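PDB 2C9E: peridinin-chlorophyll A protein from Amphidinium carterae, which binds peridinin and chlorophyll a and probably serves as a water-soluble light-harvesting antenna capturing blue-green sunlight. Local coordinates for residues A[188-193]-A[258-264]. Numbering follows the deposited sequence.
Sequences TYPIMD and VAERDDF. With DGD (digalactosyl diacyl glycerol (dgdg)), chain K.
Tyr189 reaches across from the end of helix 176-192, its CG anti to the backbone N (chi1 -168°), which swings the ring toward Ala259 and Phe264, and its OH donates a hydrogen bond to Ala259 O (2.7 Å), arriving in the carbonyl plane. A tyrosine suits this buried place because its ring packs while its hydroxyl serves a backbone carbonyl. On the inner side packing is tight: Tyr189 and Phe264 form an offset edge-to-face pair, the tyrosine edge toward the phenylalanine face, planes 82° apart, Tyr189 CD2 3.7 Å from Phe264 CD2. Met192, its flexible chain bent at chi2 and chi3, sets CE near the rim of one tyrosine face and SD 3.7 Å from Val258 CG1. This side helps line a peridinin pocket and the digalactosyl diacyl glycerol pocket, where Met192 CB and the Phe264 edge meet a lipid chain. Solvent-exposed Arg261 forms the loose side: its CG makes a CH-pi contact over the middle of the opposite face, and its guanidinium, tilted 38°, overlies the rim, NH1 3.2 Å from Tyr189 CD1. A leucine in place of Tyr189 would probably leave Ala259 O without this donor and Arg261 without its flat support. The contact joins the C-terminal end of helix 176-192 to the start of helix 261-276, with helix 306-324 packing on Thr188 and Ile191.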
loop_
_atom_site.group_PDB
_atom_site.type_symbol
_atom_site.label_atom_id
_atom_site.label_comp_id
_atom_site.label_asym_id
_atom_site.label_seq_id
_atom_site.Cartn_x
_atom_site.Cartn_y
_atom_site.Cartn_z
ATOM N N THR A 188 -13.895 -7.684 -17.623
ATOM C CA THR A 188 -12.948 -6.595 -17.330
ATOM C C THR A 188 -11.611 -6.726 -18.062
ATOM O O THR A 188 -10.985 -5.709 -18.366
ATOM C CB THR A 188 -12.707 -6.455 -15.809
ATOM O OG1 THR A 188 -12.352 -7.729 -15.232
ATOM C CG2 THR A 188 -13.942 -5.930 -15.135
ATOM N N TYR A 189 -11.165 -7.945 -18.357
ATOM C CA TYR A 189 -9.906 -8.112 -19.087
ATOM C C TYR A 189 -9.832 -7.209 -20.338
ATOM O O TYR A 189 -8.823 -6.521 -20.552
ATOM C CB TYR A 189 -9.674 -9.581 -19.482
ATOM C CG TYR A 189 -8.267 -9.842 -19.986
ATOM C CD1 TYR A 189 -7.912 -9.609 -21.332
ATOM C CD2 TYR A 189 -7.258 -10.246 -19.099
ATOM C CE1 TYR A 189 -6.583 -9.767 -21.771
ATOM C CE2 TYR A 189 -5.936 -10.404 -19.509
ATOM C CZ TYR A 189 -5.597 -10.162 -20.840
ATOM O OH TYR A 189 -4.279 -10.278 -21.204
ATOM N N PRO A 190 -10.899 -7.174 -21.175
ATOM C CA PRO A 190 -10.868 -6.317 -22.383
ATOM C C PRO A 190 -10.803 -4.819 -22.109
ATOM O O PRO A 190 -10.485 -4.016 -22.980
ATOM C CB PRO A 190 -12.142 -6.696 -23.124
ATOM C CG PRO A 190 -12.481 -8.090 -22.550
ATOM C CD PRO A 190 -12.134 -7.970 -21.116
ATOM N N ILE A 191 -11.162 -4.428 -20.906
ATOM C CA ILE A 191 -11.078 -3.024 -20.503
ATOM C C ILE A 191 -9.635 -2.818 -19.982
ATOM O O ILE A 191 -8.957 -1.851 -20.331
ATOM C CB ILE A 191 -12.096 -2.736 -19.368
ATOM C CG1 ILE A 191 -13.491 -3.063 -19.886
ATOM C CG2 ILE A 191 -11.952 -1.319 -18.891
ATOM C CD1 ILE A 191 -14.652 -2.738 -18.959
ATOM N N MET A 192 -9.185 -3.744 -19.137
ATOM C CA MET A 192 -7.839 -3.722 -18.587
ATOM C C MET A 192 -6.813 -3.678 -19.705
ATOM O O MET A 192 -5.903 -2.824 -19.672
ATOM C CB MET A 192 -7.621 -4.978 -17.712
ATOM C CG MET A 192 -6.266 -5.116 -17.020
ATOM S SD MET A 192 -4.960 -5.537 -18.152
ATOM C CE MET A 192 -5.394 -7.279 -18.417
ATOM N N ASP A 193 -6.969 -4.564 -20.707
ATOM C CA ASP A 193 -5.970 -4.654 -21.794
ATOM C C ASP A 193 -5.832 -3.459 -22.712
ATOM O O ASP A 193 -4.871 -3.383 -23.501
ATOM C CB ASP A 193 -6.067 -5.989 -22.616
ATOM C CG ASP A 193 -7.315 -6.076 -23.553
ATOM O OD1 ASP A 193 -8.103 -5.095 -23.601
ATOM O OD2 ASP A 193 -7.511 -7.135 -24.245
ATOM N N VAL A 258 0.207 -4.940 -19.094
ATOM C CA VAL A 258 -1.065 -5.651 -19.179
ATOM C C VAL A 258 -0.901 -7.113 -18.748
ATOM O O VAL A 258 -0.158 -7.886 -19.350
ATOM C CB VAL A 258 -1.590 -5.594 -20.610
ATOM C CG1 VAL A 258 -2.674 -6.630 -20.824
ATOM C CG2 VAL A 258 -2.139 -4.198 -20.878
ATOM N N ALA A 259 -1.610 -7.471 -17.704
ATOM C CA ALA A 259 -1.566 -8.822 -17.164
ATOM C C ALA A 259 -1.981 -9.916 -18.137
ATOM O O ALA A 259 -2.755 -9.680 -19.072
ATOM C CB ALA A 259 -2.477 -8.902 -15.942
ATOM N N GLU A 260 -1.460 -11.118 -17.894
ATOM C CA GLU A 260 -1.842 -12.301 -18.674
ATOM C C GLU A 260 -3.262 -12.695 -18.198
ATOM O O GLU A 260 -3.637 -12.444 -17.061
ATOM C CB GLU A 260 -0.862 -13.459 -18.394
ATOM C CG GLU A 260 -0.457 -14.241 -19.657
ATOM C CD GLU A 260 1.010 -14.569 -19.675
ATOM O OE1 GLU A 260 1.480 -15.112 -18.655
ATOM O OE2 GLU A 260 1.703 -14.283 -20.690
ATOM N N ARG A 261 -4.050 -13.288 -19.072
ATOM C CA ARG A 261 -5.409 -13.703 -18.757
ATOM C C ARG A 261 -5.594 -14.559 -17.472
ATOM O O ARG A 261 -6.472 -14.275 -16.637
ATOM C CB ARG A 261 -5.950 -14.465 -19.971
ATOM C CG ARG A 261 -7.094 -13.781 -20.649
ATOM C CD ARG A 261 -7.397 -14.415 -21.999
ATOM N NE ARG A 261 -6.984 -13.527 -23.082
ATOM C CZ ARG A 261 -7.679 -12.481 -23.522
ATOM N NH1 ARG A 261 -8.860 -12.172 -22.978
ATOM N NH2 ARG A 261 -7.171 -11.734 -24.511
ATOM N N ASP A 262 -4.783 -15.611 -17.324
ATOM C CA ASP A 262 -4.875 -16.490 -16.152
ATOM C C ASP A 262 -4.496 -15.789 -14.842
ATOM O O ASP A 262 -5.136 -15.977 -13.792
ATOM C CB ASP A 262 -3.969 -17.726 -16.325
ATOM C CG ASP A 262 -4.647 -18.853 -17.083
ATOM O OD1 ASP A 262 -5.912 -18.879 -17.088
ATOM O OD2 ASP A 262 -3.929 -19.729 -17.659
ATOM N N ASP A 263 -3.419 -15.029 -14.895
ATOM C CA ASP A 263 -2.949 -14.262 -13.723
ATOM C C ASP A 263 -4.031 -13.285 -13.242
ATOM O O ASP A 263 -4.341 -13.222 -12.047
ATOM C CB ASP A 263 -1.680 -13.516 -14.110
ATOM C CG ASP A 263 -0.528 -14.463 -14.401
ATOM O OD1 ASP A 263 -0.590 -15.638 -13.941
ATOM O OD2 ASP A 263 0.439 -14.045 -15.067
ATOM N N PHE A 264 -4.614 -12.555 -14.196
ATOM C CA PHE A 264 -5.685 -11.590 -13.949
ATOM C C PHE A 264 -6.885 -12.260 -13.230
ATOM O O PHE A 264 -7.429 -11.739 -12.253
ATOM C CB PHE A 264 -6.114 -10.972 -15.296
ATOM C CG PHE A 264 -7.101 -9.851 -15.171
ATOM C CD1 PHE A 264 -6.716 -8.614 -14.647
ATOM C CD2 PHE A 264 -8.422 -10.019 -15.590
ATOM C CE1 PHE A 264 -7.638 -7.566 -14.535
ATOM C CE2 PHE A 264 -9.372 -8.974 -15.492
ATOM C CZ PHE A 264 -8.991 -7.756 -14.963
HETATM C C1A DGD K . -14.206 2.341 -6.251
HETATM C C2A DGD K . -12.710 2.133 -5.973
HETATM C C3A DGD K . -12.140 3.125 -4.950
HETATM C C4A DGD K . -12.595 2.820 -3.507
HETATM C C5A DGD K . -11.704 3.510 -2.478
HETATM C C6A DGD K . -10.873 2.623 -1.529
HETATM C C7A DGD K . -10.239 1.375 -2.135
HETATM C C8A DGD K . -8.723 1.244 -1.802
HETATM C C9A DGD K . -8.065 0.170 -2.717
HETATM C CAA DGD K . -7.404 0.727 -3.971
HETATM C CBA DGD K . -5.929 0.243 -4.191
HETATM C CCA DGD K . -5.450 -0.959 -3.277
HETATM C CDA DGD K . -4.463 -0.441 -2.218
HETATM C CEA DGD K . -3.768 -1.518 -1.442
HETATM C CFA DGD K . -2.386 -1.976 -1.977
HETATM C CGA DGD K . -1.630 -2.735 -0.830
HETATM C CHA DGD K . -0.114 -2.879 -1.071
HETATM C CIA DGD K . 0.589 -1.551 -1.443
HETATM O O1A DGD K . -14.639 3.515 -6.342
HETATM C C1B DGD K . -16.242 0.243 -9.811
HETATM C C2B DGD K . -16.993 -0.844 -10.606
HETATM C C3B DGD K . -16.413 -1.027 -12.013
HETATM C C4B DGD K . -17.164 -2.071 -12.843
HETATM C C5B DGD K . -16.402 -2.423 -14.135
HETATM C C6B DGD K . -16.095 -1.191 -15.029
HETATM C C7B DGD K . -14.745 -1.328 -15.718
HETATM C C8B DGD K . -13.603 -1.648 -14.733
HETATM C C9B DGD K . -12.371 -2.148 -15.497
HETATM C CAB DGD K . -11.039 -1.934 -14.723
HETATM C CBB DGD K . -9.846 -2.465 -15.483
HETATM C CCB DGD K . -9.479 -3.903 -15.158
HETATM C CDB DGD K . -9.245 -4.165 -13.674
HETATM C CEB DGD K . -10.528 -4.697 -12.979
HETATM C CFB DGD K . -10.555 -4.126 -11.581
HETATM C CGB DGD K . -11.881 -3.926 -11.049
HETATM C CHB DGD K . -12.435 -2.585 -11.386
HETATM C CIB DGD K . -13.702 -2.395 -10.567
HETATM O O1B DGD K . -14.984 0.261 -9.806
HETATM O O1G DGD K . -14.808 1.310 -6.953
HETATM C C1G DGD K . -16.197 1.409 -7.188
HETATM C C2G DGD K . -16.331 2.181 -8.509
HETATM O O2G DGD K . -16.880 1.389 -9.582
HETATM C C3G DGD K . -17.265 3.388 -8.300
HETATM O O3G DGD K . -18.517 2.865 -7.809
HETATM C C1D DGD K . -19.624 3.066 -8.685
HETATM C C2D DGD K . -20.775 2.249 -8.077
HETATM O O2D DGD K . -20.434 0.855 -8.069
HETATM C C3D DGD K . -22.029 2.476 -8.934
HETATM O O3D DGD K . -23.132 1.777 -8.373
HETATM C C4D DGD K . -22.350 3.973 -8.991
HETATM O O4D DGD K . -22.792 4.420 -7.712
HETATM C C5D DGD K . -21.082 4.759 -9.393
HETATM O O5D DGD K . -22.268 6.495 -10.439
HETATM C C6D DGD K . -21.390 6.233 -9.371
HETATM O O6D DGD K . -19.986 4.497 -8.528
HETATM C C1E DGD K . -23.467 7.112 -9.939
HETATM C C2E DGD K . -24.545 7.095 -11.049
HETATM O O2E DGD K . -24.764 5.738 -11.476
HETATM C C3E DGD K . -24.040 7.888 -12.263
HETATM O O3E DGD K . -25.115 8.082 -13.183
HETATM C C4E DGD K . -23.373 9.254 -11.862
HETATM O O4E DGD K . -24.373 10.220 -11.518
HETATM C C5E DGD K . -22.413 9.048 -10.664
HETATM O O6E DGD K . -23.111 8.451 -9.554
HETATM C C6E DGD K . -21.785 10.378 -10.239
HETATM O O5E DGD K . -20.824 10.228 -9.202
#